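PDB 3H35: uncharacterized protein ABO_0056 from Alcanivorax borkumensis, which is of unknown function but belongs to the abortive-infection alpha family, which suggests a possible part in bacterial defence against phage. Local coordinates for residues L46-L51 / L171-M175; L65-F71 / E160-I164; A70-L74 / L128-Y132; L73-G79 / K154-E160; L88-S92 / I106-L110. One frame throughout, in Å; residues are numbered along the deposited sequence.

How the interactions relate
Interactions 2 to 5 all reach one antiparallel sheet, ordered 87-91, 71-77, 156-164, 119-123, whereas interaction 1 pairs the helices 42-52 and 166-175. Along the chain interaction 1 closes the largest loop, and the other four are nested inside it. Strand 71-77 serves interactions 2, 3 and 4 in succession, and strand 156-164 serves 2 and 4, which share Glu160. Interaction 5 holds strand 87-91, outermost within this chain, to helix 106-115. Its Arg90 forms a salt bridge with Glu160, joining it to 2 and 4. Centres of interactions 1 and 4 lie about 30 Å apart on opposite sides of the chain's centre, consistent with an elongated chain in which strand 156-164 leads into helix 166-175.

Interaction 1: L46-L51 / L171-M175; sequences LVERHL and LWTLM
The imidazole of His50 is approached obliquely by Leu171 CD1, and Leu51 CD1 reaches the Trp172 indole in an equally slanted way. Arg49 CG covers one face of the imidazole, while at its rim His50 NE2 accepts from Arg49 NH2 at 3.2 Å, the donor standing 23° out of the ring plane. His50 ND1 bonds to Gln116 OE1, so both ring nitrogens have partners. Over the centre of one indole face lies Met175 CE, 3.1 Å above the plane, a suspiciously short spacing; this selenomethionine sets CG anti to the backbone N (chi1 169°), then bends twice to fold its methyl back.

Mostly apolar atoms make up the rest, with no hydrogen bond between the helices. Leu171 is the knob, its CD1 3.7 Å from His50 CB and its CD2 3.9 Å from Leu46 CB. Val47 CG1 meets Leu174 CB at 3.7 Å, and Leu51 CD1 crosses to Met175 CB at 3.6 Å. Phe105 of the second subunit packs on Leu46 and Leu174. With axes 9.8 Å apart and 125° between their directions, and Leu171 seated among Leu46, Val47, His50 and Leu51, this is a helix pair with one knob-into-hole contact at a subunit interface.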
# COMPACT_ATOMS: atom_id res chain seq x y z
N LEU A 46 1.52 18.30 -2.02
CA LEU A 46 1.79 17.00 -2.64
C LEU A 46 3.27 16.68 -2.54
O LEU A 46 3.62 15.57 -2.12
CB LEU A 46 1.33 16.96 -4.09
CG LEU A 46 -0.20 16.85 -4.29
CD1 LEU A 46 -0.57 17.18 -5.73
CD2 LEU A 46 -0.74 15.51 -3.89
N VAL A 47 4.13 17.64 -2.86
CA VAL A 47 5.56 17.37 -2.80
C VAL A 47 6.04 17.25 -1.34
O VAL A 47 6.88 16.38 -1.04
CB VAL A 47 6.43 18.37 -3.62
CG1 VAL A 47 5.94 18.46 -5.10
CG2 VAL A 47 6.45 19.70 -2.96
N GLU A 48 5.50 18.05 -0.42
CA GLU A 48 5.88 17.85 0.99
C GLU A 48 5.56 16.45 1.47
O GLU A 48 6.36 15.78 2.11
CB GLU A 48 5.14 18.78 1.92
CG GLU A 48 5.77 20.12 2.04
CD GLU A 48 7.25 19.98 2.41
OE1 GLU A 48 7.51 19.44 3.54
OE2 GLU A 48 8.10 20.36 1.54
N ARG A 49 4.33 16.06 1.20
CA ARG A 49 3.77 14.84 1.72
C ARG A 49 4.43 13.58 1.12
O ARG A 49 4.64 12.59 1.80
CB ARG A 49 2.28 14.88 1.38
CG ARG A 49 1.47 13.82 1.87
CD ARG A 49 -0.01 14.12 1.53
NE ARG A 49 -0.38 13.73 0.17
CZ ARG A 49 -1.58 13.95 -0.35
NH1 ARG A 49 -2.49 14.62 0.35
NH2 ARG A 49 -1.86 13.52 -1.57
N HIS A 50 4.76 13.61 -0.16
CA HIS A 50 5.28 12.42 -0.81
C HIS A 50 6.78 12.44 -1.04
O HIS A 50 7.35 11.38 -1.11
CB HIS A 50 4.56 12.16 -2.12
CG HIS A 50 3.10 11.88 -1.93
ND1 HIS A 50 2.64 10.82 -1.18
CD2 HIS A 50 2.00 12.53 -2.37
CE1 HIS A 50 1.32 10.82 -1.18
NE2 HIS A 50 0.90 11.84 -1.91
N LEU A 51 7.42 13.61 -1.15
CA LEU A 51 8.87 13.66 -1.46
C LEU A 51 9.66 14.16 -0.26
O LEU A 51 10.64 13.56 0.10
CB LEU A 51 9.19 14.55 -2.69
CG LEU A 51 8.63 14.08 -4.04
CD1 LEU A 51 9.10 15.05 -5.15
CD2 LEU A 51 8.97 12.57 -4.30
N LEU A 171 5.40 13.91 -9.65
CA LEU A 171 5.83 14.58 -8.40
C LEU A 171 7.23 15.22 -8.51
O LEU A 171 7.47 16.37 -8.05
CB LEU A 171 5.81 13.60 -7.22
CG LEU A 171 4.40 13.33 -6.66
CD1 LEU A 171 4.45 12.06 -5.84
CD2 LEU A 171 3.89 14.61 -5.90
N TRP A 172 8.16 14.48 -9.12
CA TRP A 172 9.51 14.99 -9.34
C TRP A 172 9.45 16.28 -10.11
O TRP A 172 10.06 17.25 -9.73
CB TRP A 172 10.35 14.01 -10.13
CG TRP A 172 11.83 14.26 -9.93
CD1 TRP A 172 12.69 14.89 -10.78
CD2 TRP A 172 12.59 13.91 -8.77
NE1 TRP A 172 13.95 14.92 -10.23
CE2 TRP A 172 13.91 14.31 -8.99
CE3 TRP A 172 12.28 13.25 -7.57
CZ2 TRP A 172 14.91 14.12 -8.05
CZ3 TRP A 172 13.29 13.04 -6.64
CH2 TRP A 172 14.59 13.49 -6.89
N THR A 173 8.70 16.29 -11.20
CA THR A 173 8.55 17.51 -11.99
C THR A 173 7.92 18.69 -11.25
O THR A 173 8.35 19.83 -11.42
CB THR A 173 7.75 17.22 -13.26
OG1 THR A 173 8.46 16.25 -14.03
CG2 THR A 173 7.56 18.49 -14.11
N LEU A 174 6.91 18.41 -10.42
CA LEU A 174 6.38 19.47 -9.55
C LEU A 174 7.44 20.01 -8.62
O LEU A 174 7.48 21.20 -8.37
CB LEU A 174 5.23 18.98 -8.68
CG LEU A 174 3.91 18.68 -9.38
CD1 LEU A 174 2.95 18.00 -8.36
CD2 LEU A 174 3.30 19.93 -10.04
N MSE A 175 8.29 19.13 -8.08
CA MSE A 175 9.30 19.54 -7.11
C MSE A 175 10.39 20.37 -7.80
O MSE A 175 10.86 21.31 -7.22
CB MSE A 175 9.87 18.31 -6.38
CG MSE A 175 11.11 18.53 -5.52
SE MSE A 175 12.79 18.57 -6.62
CE MSE A 175 12.72 16.72 -7.29

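Interaction 2: L65-F71 / E160-I164; sequences LSDGSAF and ETLRI
Phe71 and Leu162 exchange two backbone hydrogen bonds: Leu162 N gives to Phe71 O at 2.8 Å, nearly straight at 172°, and Phe71 N returns one to Leu162 O at 3.1 Å. Weaker CA-H...O contacts flank them, Ala70 CA pointing at Leu162 O and Thr161 CA at Phe71 O. The pair is thus an antiparallel hydrogen-bonded one, in the part of strand 71-77 that runs beside 156-164 in the sheet.

Before it, the chain leaves helix 56-65 through a type I turn, Leu65 to Gly68. Asp67 OD1 accepts from Ser69 N at 2.9 Å, an Asx turn, and also from Ser69 OG.

Van der Waals contacts lie on both sides of the strand. Leu65 crosses Leu162 at about a right angle, with Leu65 CD2 4.1 Å from Leu162 CG, and Leu65 CB faces Ile164 CB. Ala70 CB presses on Thr161 CG2 at a tight 3.5 Å and also sits over one face of the Arg163 guanidinium; Arg163 NE bonds to Ser122 OG.

Two waters bridge the segments. One donates to Leu65 O and Ser69 O while accepting from Ile164 N at 3.0 Å; another accepts from Arg163 NH1, near the guanidinium plane, and donates to Gly68 O at 2.8 Å.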
# COMPACT_ATOMS: atom_id res chain seq x y z
N LEU A 65 16.44 7.14 -10.01
CA LEU A 65 15.45 6.71 -10.97
C LEU A 65 14.86 7.81 -11.86
O LEU A 65 14.22 7.53 -12.88
CB LEU A 65 14.30 6.00 -10.25
CG LEU A 65 14.71 4.68 -9.60
CD1 LEU A 65 13.63 4.34 -8.54
CD2 LEU A 65 14.92 3.56 -10.66
N SER A 66 15.09 9.07 -11.47
CA SER A 66 14.33 10.16 -12.07
C SER A 66 14.66 10.42 -13.53
O SER A 66 13.85 11.01 -14.21
CB SER A 66 14.51 11.47 -11.27
OG SER A 66 15.87 11.89 -11.25
N ASP A 67 15.84 10.04 -14.02
CA ASP A 67 16.17 10.27 -15.43
C ASP A 67 15.78 9.06 -16.31
O ASP A 67 16.21 8.96 -17.47
CB ASP A 67 17.69 10.52 -15.58
CG ASP A 67 18.52 9.31 -15.14
OD1 ASP A 67 17.94 8.26 -14.70
OD2 ASP A 67 19.75 9.41 -15.21
N GLY A 68 15.00 8.13 -15.76
CA GLY A 68 14.59 6.96 -16.51
C GLY A 68 15.48 5.73 -16.31
O GLY A 68 15.16 4.68 -16.82
N SER A 69 16.57 5.84 -15.57
CA SER A 69 17.43 4.69 -15.33
C SER A 69 16.69 3.52 -14.70
O SER A 69 15.82 3.72 -13.85
CB SER A 69 18.59 5.08 -14.43
OG SER A 69 19.32 6.15 -15.00
N ALA A 70 17.01 2.31 -15.16
CA ALA A 70 16.37 1.09 -14.74
C ALA A 70 17.37 0.25 -13.93
O ALA A 70 18.55 0.19 -14.29
CB ALA A 70 15.84 0.32 -15.97
N PHE A 71 16.91 -0.35 -12.82
CA PHE A 71 17.80 -1.20 -12.01
C PHE A 71 17.26 -2.61 -11.85
O PHE A 71 16.07 -2.84 -12.05
CB PHE A 71 18.06 -0.54 -10.65
CG PHE A 71 18.81 0.76 -10.75
CD1 PHE A 71 20.19 0.76 -10.80
CD2 PHE A 71 18.12 1.97 -10.86
CE1 PHE A 71 20.90 1.97 -10.91
CE2 PHE A 71 18.82 3.19 -11.00
CZ PHE A 71 20.21 3.18 -11.02
N GLU A 160 12.99 -8.81 -12.02
CA GLU A 160 12.23 -7.72 -12.58
C GLU A 160 13.14 -6.48 -12.73
O GLU A 160 14.35 -6.52 -12.45
CB GLU A 160 11.01 -7.47 -11.68
CG GLU A 160 10.06 -8.69 -11.60
CD GLU A 160 8.83 -8.45 -10.75
OE1 GLU A 160 8.87 -7.63 -9.80
OE2 GLU A 160 7.80 -9.09 -11.04
N THR A 161 12.55 -5.40 -13.21
CA THR A 161 13.25 -4.16 -13.43
C THR A 161 12.56 -3.00 -12.69
O THR A 161 11.35 -2.81 -12.82
CB THR A 161 13.31 -3.88 -14.92
OG1 THR A 161 13.88 -5.03 -15.59
CG2 THR A 161 14.16 -2.63 -15.18
N LEU A 162 13.34 -2.24 -11.92
CA LEU A 162 12.81 -1.14 -11.12
C LEU A 162 12.90 0.11 -11.95
O LEU A 162 13.95 0.39 -12.49
CB LEU A 162 13.65 -0.95 -9.86
CG LEU A 162 13.32 0.19 -8.89
CD1 LEU A 162 11.93 -0.07 -8.24
CD2 LEU A 162 14.46 0.30 -7.84
N ARG A 163 11.80 0.87 -12.00
CA ARG A 163 11.77 2.18 -12.66
C ARG A 163 10.89 3.15 -11.90
O ARG A 163 10.03 2.73 -11.17
CB ARG A 163 11.14 2.09 -14.03
CG ARG A 163 11.75 1.12 -14.93
CD ARG A 163 10.81 0.93 -16.10
NE ARG A 163 11.28 -0.25 -16.78
CZ ARG A 163 12.31 -0.25 -17.61
NH1 ARG A 163 12.95 0.86 -17.91
NH2 ARG A 163 12.68 -1.39 -18.14
N ILE A 164 11.06 4.44 -12.18
CA ILE A 164 10.17 5.48 -11.69
C ILE A 164 8.79 5.30 -12.33
O ILE A 164 8.69 4.91 -13.49
CB ILE A 164 10.73 6.91 -11.98
CG1 ILE A 164 10.02 7.94 -11.09
CG2 ILE A 164 10.56 7.33 -13.47
CD1 ILE A 164 10.82 9.22 -10.94
O HOH W 1 13.43 5.10 -13.87
O HOH W 2 12.46 3.92 -16.94

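Interaction 3: A70-L74 / L128-Y132; sequences AFALL and LRTDY
Ala72 and Tyr132 form the dense part of the contact. The methyl Ala72 CB lies over one face of the phenol ring, 4.0 Å from its centroid and 27° off the normal, which is a CH-pi contact displaced toward the rim on the CD1-CE1 side. Asp131 CB presses on the same methyl, Ala72 CB, at 3.6 Å. Leu128 closes in from the turn before the helix: its CD1 stands 3.4 Å from Ala72 N and equally near Phe71 C, so a leucine methyl rests directly on the strand's peptide. At the ring edge, near its plane, Leu73 O approaches Tyr132 CE1 to 3.6 Å. Leu74, a buried side chain, crosses the ring obliquely, its CD2 3.9 Å from Tyr132 CD1.

The ring's position is fixed from several sides. Tyr132 CG is anti to the carbonyl carbon (chi1 -66°), which lays the ring across strand 71-77, its hydroxyl reaching Glu160 O on the neighbouring strand 156-164 and bonding also to Thr125 N. The Phe124 ring meets it with planes about 25° apart.

Packing is looser at the start of the strand segment, where Ala70 O comes only within 4.1 Å of Leu128 CD1. Toward solvent, partly exposed Asp131 turns its carboxylate to Asn93 ND2. No hydrogen bond joins the two segments. Leu128 occupies the N-cap position of helix 129-137. The geometry is that of the first turn of a helix laid on an antiparallel sheet, on the face that carries Leu74, while helix 106-115 covers the face of Leu73.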
# COMPACT_ATOMS: atom_id res chain seq x y z
N ALA A 70 17.01 2.31 -15.16
CA ALA A 70 16.37 1.09 -14.74
C ALA A 70 17.37 0.25 -13.93
O ALA A 70 18.55 0.19 -14.29
CB ALA A 70 15.84 0.32 -15.97
N PHE A 71 16.91 -0.35 -12.82
CA PHE A 71 17.80 -1.20 -12.01
C PHE A 71 17.26 -2.61 -11.85
O PHE A 71 16.07 -2.84 -12.05
CB PHE A 71 18.06 -0.54 -10.65
CG PHE A 71 18.81 0.76 -10.75
CD1 PHE A 71 20.19 0.76 -10.80
CD2 PHE A 71 18.12 1.97 -10.86
CE1 PHE A 71 20.90 1.97 -10.91
CE2 PHE A 71 18.82 3.19 -11.00
CZ PHE A 71 20.21 3.18 -11.02
N ALA A 72 18.14 -3.54 -11.50
CA ALA A 72 17.74 -4.91 -11.22
C ALA A 72 16.88 -4.95 -9.97
O ALA A 72 17.16 -4.28 -8.96
CB ALA A 72 18.97 -5.84 -11.08
N LEU A 73 15.82 -5.74 -10.03
CA LEU A 73 14.90 -5.92 -8.94
C LEU A 73 14.64 -7.39 -8.76
O LEU A 73 14.32 -8.09 -9.71
CB LEU A 73 13.57 -5.21 -9.28
CG LEU A 73 12.51 -5.07 -8.18
CD1 LEU A 73 13.09 -4.26 -7.00
CD2 LEU A 73 11.26 -4.40 -8.76
N LEU A 74 14.79 -7.88 -7.56
CA LEU A 74 14.35 -9.24 -7.25
C LEU A 74 13.08 -9.12 -6.45
O LEU A 74 13.02 -8.36 -5.47
CB LEU A 74 15.39 -10.01 -6.42
CG LEU A 74 16.80 -10.25 -6.98
CD1 LEU A 74 17.60 -11.08 -5.93
CD2 LEU A 74 16.72 -10.94 -8.33
N LEU A 128 20.74 -6.44 -17.40
CA LEU A 128 21.01 -6.42 -15.98
C LEU A 128 21.40 -7.80 -15.38
O LEU A 128 21.45 -7.95 -14.14
CB LEU A 128 19.80 -5.83 -15.26
CG LEU A 128 19.55 -4.33 -15.55
CD1 LEU A 128 18.26 -3.87 -14.90
CD2 LEU A 128 20.68 -3.50 -15.06
N ARG A 129 21.64 -8.81 -16.23
CA ARG A 129 21.91 -10.17 -15.74
C ARG A 129 22.94 -10.23 -14.58
O ARG A 129 22.72 -10.85 -13.52
CB ARG A 129 22.34 -11.10 -16.89
CG ARG A 129 22.40 -12.57 -16.47
CD ARG A 129 22.60 -13.52 -17.67
NE ARG A 129 21.41 -13.70 -18.53
CZ ARG A 129 20.40 -14.53 -18.27
NH1 ARG A 129 20.37 -15.26 -17.16
NH2 ARG A 129 19.40 -14.62 -19.12
N THR A 130 24.07 -9.58 -14.79
CA THR A 130 25.12 -9.55 -13.78
C THR A 130 24.59 -9.00 -12.46
O THR A 130 24.83 -9.61 -11.40
CB THR A 130 26.29 -8.73 -14.28
OG1 THR A 130 26.89 -9.43 -15.37
CG2 THR A 130 27.32 -8.53 -13.20
N ASP A 131 23.84 -7.90 -12.52
CA ASP A 131 23.24 -7.33 -11.32
C ASP A 131 22.27 -8.26 -10.57
O ASP A 131 22.29 -8.32 -9.35
CB ASP A 131 22.54 -6.01 -11.65
CG ASP A 131 23.53 -4.91 -11.97
OD1 ASP A 131 24.31 -4.56 -11.07
OD2 ASP A 131 23.56 -4.43 -13.13
N TYR A 132 21.43 -8.97 -11.30
CA TYR A 132 20.58 -9.95 -10.65
C TYR A 132 21.42 -10.97 -9.87
O TYR A 132 21.07 -11.32 -8.74
CB TYR A 132 19.74 -10.70 -11.67
CG TYR A 132 18.72 -9.83 -12.40
CD1 TYR A 132 17.68 -9.22 -11.72
CD2 TYR A 132 18.78 -9.66 -13.79
CE1 TYR A 132 16.76 -8.41 -12.39
CE2 TYR A 132 17.87 -8.88 -14.46
CZ TYR A 132 16.85 -8.25 -13.76
OH TYR A 132 15.93 -7.48 -14.45

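Interaction 4: L73-G79 / K154-E160; sequences LLTLYSG and KLSIRRE
Strands 73-77 and 156-160 run antiparallel with axes 4.6 Å apart, and three hydrogen-bonded pairs, Leu73 with Glu160, Thr75 with Arg158 and Tyr77 with Ser156, give six backbone bonds; the straightest is Tyr77 N to Ser156 O, 174° at the hydrogen.

On the face carrying Thr75 and Tyr77, the Glu160 carboxylate is gripped at both oxygens. Tyr77 OH donates to Glu160 OE2 at 2.6 Å on the syn side, the ring and carboxylate planes 84° apart. Arg158 NH2 reaches the same oxygen, Glu160 OE2, at 2.7 Å on the anti side, as a salt bridge. Thr75 OG1 donates to Glu160 OE1 at 2.5 Å, a doubtfully short length, and Arg90 adds a salt bridge there. Glu160 is extended beyond CG, which takes the carboxylate to Thr75 and Tyr77.

The opposite face is mostly apolar. Leu76 and Ile157 lie side by side, Leu76 CD2 3.6 Å from Ile157 CG1, and Leu74 CD2 touches Ile157 CG2 at 4.0 Å. From the last pair Ser156 OG donates to Gly79 O, and beyond it a water links Ser78 O with Lys154 N. The arrangement is a central antiparallel strand pair, one face organised by a buried carboxylate, the other under helices 129-137 and 139-151.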
# COMPACT_ATOMS: atom_id res chain seq x y z
N LEU A 73 15.82 -5.74 -10.03
CA LEU A 73 14.90 -5.92 -8.94
C LEU A 73 14.64 -7.39 -8.76
O LEU A 73 14.32 -8.09 -9.71
CB LEU A 73 13.57 -5.21 -9.28
CG LEU A 73 12.51 -5.07 -8.18
CD1 LEU A 73 13.09 -4.26 -7.00
CD2 LEU A 73 11.26 -4.40 -8.76
N LEU A 74 14.79 -7.88 -7.56
CA LEU A 74 14.35 -9.24 -7.25
C LEU A 74 13.08 -9.12 -6.45
O LEU A 74 13.02 -8.36 -5.47
CB LEU A 74 15.39 -10.01 -6.42
CG LEU A 74 16.80 -10.25 -6.98
CD1 LEU A 74 17.60 -11.08 -5.93
CD2 LEU A 74 16.72 -10.94 -8.33
N THR A 75 12.05 -9.83 -6.87
CA THR A 75 10.79 -9.82 -6.18
C THR A 75 10.48 -11.22 -5.67
O THR A 75 10.57 -12.19 -6.42
CB THR A 75 9.69 -9.30 -7.12
OG1 THR A 75 10.03 -7.98 -7.62
CG2 THR A 75 8.36 -9.29 -6.42
N LEU A 76 10.16 -11.33 -4.40
CA LEU A 76 9.72 -12.57 -3.81
C LEU A 76 8.21 -12.56 -3.80
O LEU A 76 7.56 -11.67 -3.22
CB LEU A 76 10.27 -12.74 -2.40
CG LEU A 76 11.78 -12.90 -2.30
CD1 LEU A 76 12.23 -12.99 -0.81
CD2 LEU A 76 12.29 -14.10 -3.11
N TYR A 77 7.68 -13.57 -4.49
CA TYR A 77 6.28 -13.83 -4.62
C TYR A 77 5.88 -15.03 -3.80
O TYR A 77 6.58 -16.04 -3.77
CB TYR A 77 5.94 -14.16 -6.06
CG TYR A 77 5.87 -12.97 -6.95
CD1 TYR A 77 4.70 -12.27 -7.12
CD2 TYR A 77 6.99 -12.54 -7.64
CE1 TYR A 77 4.63 -11.14 -7.97
CE2 TYR A 77 6.94 -11.43 -8.50
CZ TYR A 77 5.76 -10.74 -8.65
OH TYR A 77 5.74 -9.65 -9.47
N SER A 78 4.67 -14.96 -3.25
CA SER A 78 4.19 -15.95 -2.33
C SER A 78 4.03 -17.31 -2.96
O SER A 78 4.14 -18.31 -2.29
CB SER A 78 2.85 -15.52 -1.74
OG SER A 78 1.88 -15.36 -2.75
N GLY A 79 3.77 -17.33 -4.25
CA GLY A 79 3.59 -18.58 -4.98
C GLY A 79 4.71 -18.80 -5.99
O GLY A 79 5.61 -17.96 -6.14
N LYS A 154 6.18 -22.37 -1.46
CA LYS A 154 6.28 -22.19 -2.91
C LYS A 154 6.90 -20.83 -3.35
O LYS A 154 7.05 -20.56 -4.56
CB LYS A 154 4.89 -22.41 -3.53
CG LYS A 154 4.50 -23.88 -3.43
CD LYS A 154 3.03 -24.18 -3.46
CE LYS A 154 2.79 -25.65 -3.04
NZ LYS A 154 1.36 -25.84 -2.58
N LEU A 155 7.28 -20.02 -2.37
CA LEU A 155 7.90 -18.70 -2.60
C LEU A 155 8.84 -18.75 -3.78
O LEU A 155 9.69 -19.64 -3.88
CB LEU A 155 8.73 -18.29 -1.38
CG LEU A 155 9.19 -16.86 -1.24
CD1 LEU A 155 8.00 -15.96 -0.88
CD2 LEU A 155 10.30 -16.74 -0.18
N SER A 156 8.74 -17.78 -4.67
CA SER A 156 9.67 -17.72 -5.79
C SER A 156 10.29 -16.35 -5.98
O SER A 156 9.65 -15.30 -5.71
CB SER A 156 8.97 -18.16 -7.10
OG SER A 156 7.83 -17.37 -7.33
N ILE A 157 11.51 -16.38 -6.49
CA ILE A 157 12.20 -15.18 -6.93
C ILE A 157 11.79 -14.92 -8.34
O ILE A 157 11.82 -15.81 -9.17
CB ILE A 157 13.71 -15.33 -7.00
CG1 ILE A 157 14.27 -15.74 -5.62
CG2 ILE A 157 14.35 -14.00 -7.48
CD1 ILE A 157 15.77 -15.92 -5.56
N ARG A 158 11.44 -13.67 -8.61
CA ARG A 158 11.27 -13.24 -9.97
C ARG A 158 12.15 -12.05 -10.23
O ARG A 158 12.12 -11.08 -9.48
CB ARG A 158 9.82 -12.87 -10.26
CG ARG A 158 9.58 -12.60 -11.72
CD ARG A 158 8.08 -12.49 -12.02
NE ARG A 158 7.80 -12.41 -13.46
CZ ARG A 158 7.55 -11.29 -14.14
NH1 ARG A 158 7.31 -11.34 -15.45
NH2 ARG A 158 7.53 -10.11 -13.53
N ARG A 159 12.92 -12.15 -11.31
CA ARG A 159 13.76 -11.08 -11.76
C ARG A 159 12.94 -10.04 -12.52
O ARG A 159 12.28 -10.34 -13.50
CB ARG A 159 14.90 -11.59 -12.63
CG ARG A 159 15.92 -12.45 -11.89
CD ARG A 159 16.84 -13.11 -12.90
NE ARG A 159 18.01 -13.69 -12.28
CZ ARG A 159 19.04 -14.18 -12.96
NH1 ARG A 159 19.04 -14.16 -14.29
NH2 ARG A 159 20.08 -14.66 -12.30
N GLU A 160 12.99 -8.81 -12.02
CA GLU A 160 12.23 -7.72 -12.58
C GLU A 160 13.14 -6.48 -12.73
O GLU A 160 14.35 -6.52 -12.45
CB GLU A 160 11.01 -7.47 -11.68
CG GLU A 160 10.06 -8.69 -11.60
CD GLU A 160 8.83 -8.45 -10.75
OE1 GLU A 160 8.87 -7.63 -9.80
OE2 GLU A 160 7.80 -9.09 -11.04
O HOH W 3 3.84 -20.70 -0.81

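Interaction 5: L88-S92 / I106-L110; sequences LYRYS and IALYL. With EDO (1,2-ethanediol), chain D.
Tyr89 and Tyr91 both set CG anti to the backbone N (chi1 -173° and -172°), and these torsions swing the two rings to where they meet Ala107 and Ile106. Ala107 CB lies obliquely to the Tyr89 ring, 3.2 Å from Tyr89 CZ, a tight spacing that the model may overstate. Ile106 CG2, held between its own N and carbonyl carbon, meets Tyr91 CE1 at 3.4 Å, the two side chains crossing at about a right angle. Leu110 CD1 rests beside the Tyr91-Ser92 peptide, 3.9 Å from Ser92 CB.

Polar contact with the helix runs through backbone and water. Arg90 O receives a CA-H...O contact from Ala107 CA at 3.3 Å. One water accepts from Arg90 N and donates to Ala107 O at 2.8 Å; a second accepts from Ala107 N. Arg90 itself extends away: NH1 donates to O2 of a 1,2-ethanediol, probably from the crystallisation liquor, at 2.7 Å, while NH2 pairs with Glu160 and with Glu86 of the second subunit. Leu88 and Tyr89 form a classic beta bulge opposite Leu76.

With no direct hydrogen bond between strand and helix, the contact is consistent with apolar packing, with water bridging Arg90 N to Ala107 O.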
# COMPACT_ATOMS: atom_id res chain seq x y z
N LEU A 88 5.86 -10.20 -1.79
CA LEU A 88 6.18 -10.19 -0.37
C LEU A 88 7.36 -9.33 0.02
O LEU A 88 7.40 -8.88 1.13
CB LEU A 88 6.46 -11.61 0.14
CG LEU A 88 5.25 -12.53 0.12
CD1 LEU A 88 5.59 -13.87 0.72
CD2 LEU A 88 4.07 -11.88 0.85
N TYR A 89 8.33 -9.14 -0.87
CA TYR A 89 9.61 -8.61 -0.50
C TYR A 89 10.30 -8.22 -1.77
O TYR A 89 10.15 -8.89 -2.78
CB TYR A 89 10.45 -9.68 0.21
CG TYR A 89 11.77 -9.20 0.82
CD1 TYR A 89 11.81 -8.73 2.11
CD2 TYR A 89 13.00 -9.31 0.12
CE1 TYR A 89 12.99 -8.34 2.69
CE2 TYR A 89 14.20 -8.89 0.72
CZ TYR A 89 14.15 -8.43 2.00
OH TYR A 89 15.29 -8.01 2.67
N ARG A 90 11.03 -7.12 -1.74
CA ARG A 90 11.74 -6.66 -2.90
C ARG A 90 13.14 -6.23 -2.53
O ARG A 90 13.34 -5.71 -1.44
CB ARG A 90 10.99 -5.56 -3.62
CG ARG A 90 9.88 -6.12 -4.44
CD ARG A 90 9.12 -5.08 -5.26
NE ARG A 90 8.56 -5.71 -6.45
CZ ARG A 90 7.37 -5.46 -6.97
NH1 ARG A 90 6.53 -4.60 -6.39
NH2 ARG A 90 6.99 -6.11 -8.07
N TYR A 91 14.09 -6.50 -3.43
CA TYR A 91 15.50 -6.26 -3.19
C TYR A 91 16.14 -5.71 -4.45
O TYR A 91 15.75 -6.05 -5.55
CB TYR A 91 16.21 -7.55 -2.72
CG TYR A 91 17.63 -7.32 -2.27
CD1 TYR A 91 17.93 -6.98 -0.94
CD2 TYR A 91 18.68 -7.39 -3.18
CE1 TYR A 91 19.24 -6.75 -0.53
CE2 TYR A 91 20.00 -7.15 -2.79
CZ TYR A 91 20.27 -6.82 -1.46
OH TYR A 91 21.58 -6.58 -1.09
N SER A 92 17.12 -4.84 -4.29
CA SER A 92 17.81 -4.31 -5.45
C SER A 92 19.18 -3.91 -5.01
O SER A 92 19.39 -3.71 -3.80
CB SER A 92 17.08 -3.10 -6.02
OG SER A 92 17.78 -2.54 -7.12
N ILE A 106 17.50 -1.53 2.18
CA ILE A 106 17.00 -1.39 0.83
C ILE A 106 15.56 -1.99 0.67
O ILE A 106 14.66 -1.36 0.09
CB ILE A 106 18.00 -1.96 -0.20
CG1 ILE A 106 17.56 -1.68 -1.63
CG2 ILE A 106 18.23 -3.51 0.03
CD1 ILE A 106 17.34 -0.20 -2.03
N ALA A 107 15.32 -3.17 1.25
CA ALA A 107 14.00 -3.77 1.16
C ALA A 107 12.92 -2.90 1.82
O ALA A 107 11.84 -2.71 1.24
CB ALA A 107 13.99 -5.23 1.69
N LEU A 108 13.22 -2.33 2.99
CA LEU A 108 12.31 -1.37 3.62
C LEU A 108 12.05 -0.16 2.74
O LEU A 108 10.90 0.30 2.59
CB LEU A 108 12.86 -0.87 4.96
CG LEU A 108 12.67 -1.80 6.16
CD1 LEU A 108 13.73 -1.42 7.28
CD2 LEU A 108 11.20 -1.75 6.65
N TYR A 109 13.13 0.36 2.15
CA TYR A 109 13.01 1.53 1.29
C TYR A 109 12.13 1.22 0.10
O TYR A 109 11.29 2.03 -0.29
CB TYR A 109 14.36 1.98 0.78
CG TYR A 109 15.32 2.49 1.84
CD1 TYR A 109 14.85 3.02 3.06
CD2 TYR A 109 16.70 2.47 1.61
CE1 TYR A 109 15.74 3.51 4.02
CE2 TYR A 109 17.61 2.97 2.58
CZ TYR A 109 17.13 3.48 3.78
OH TYR A 109 18.01 4.00 4.72
N LEU A 110 12.36 0.07 -0.53
CA LEU A 110 11.56 -0.30 -1.70
C LEU A 110 10.10 -0.53 -1.34
O LEU A 110 9.20 -0.16 -2.09
CB LEU A 110 12.13 -1.50 -2.40
CG LEU A 110 13.47 -1.30 -3.11
CD1 LEU A 110 14.10 -2.66 -3.52
CD2 LEU A 110 13.27 -0.41 -4.32
C1 EDO D . 7.88 -4.42 -1.76
O1 EDO D . 7.69 -5.05 -0.48
C2 EDO D . 6.59 -3.93 -2.37
O2 EDO D . 6.68 -4.06 -3.78
O HOH W 4 17.07 -5.11 2.85
O HOH W 5 10.63 -4.99 0.22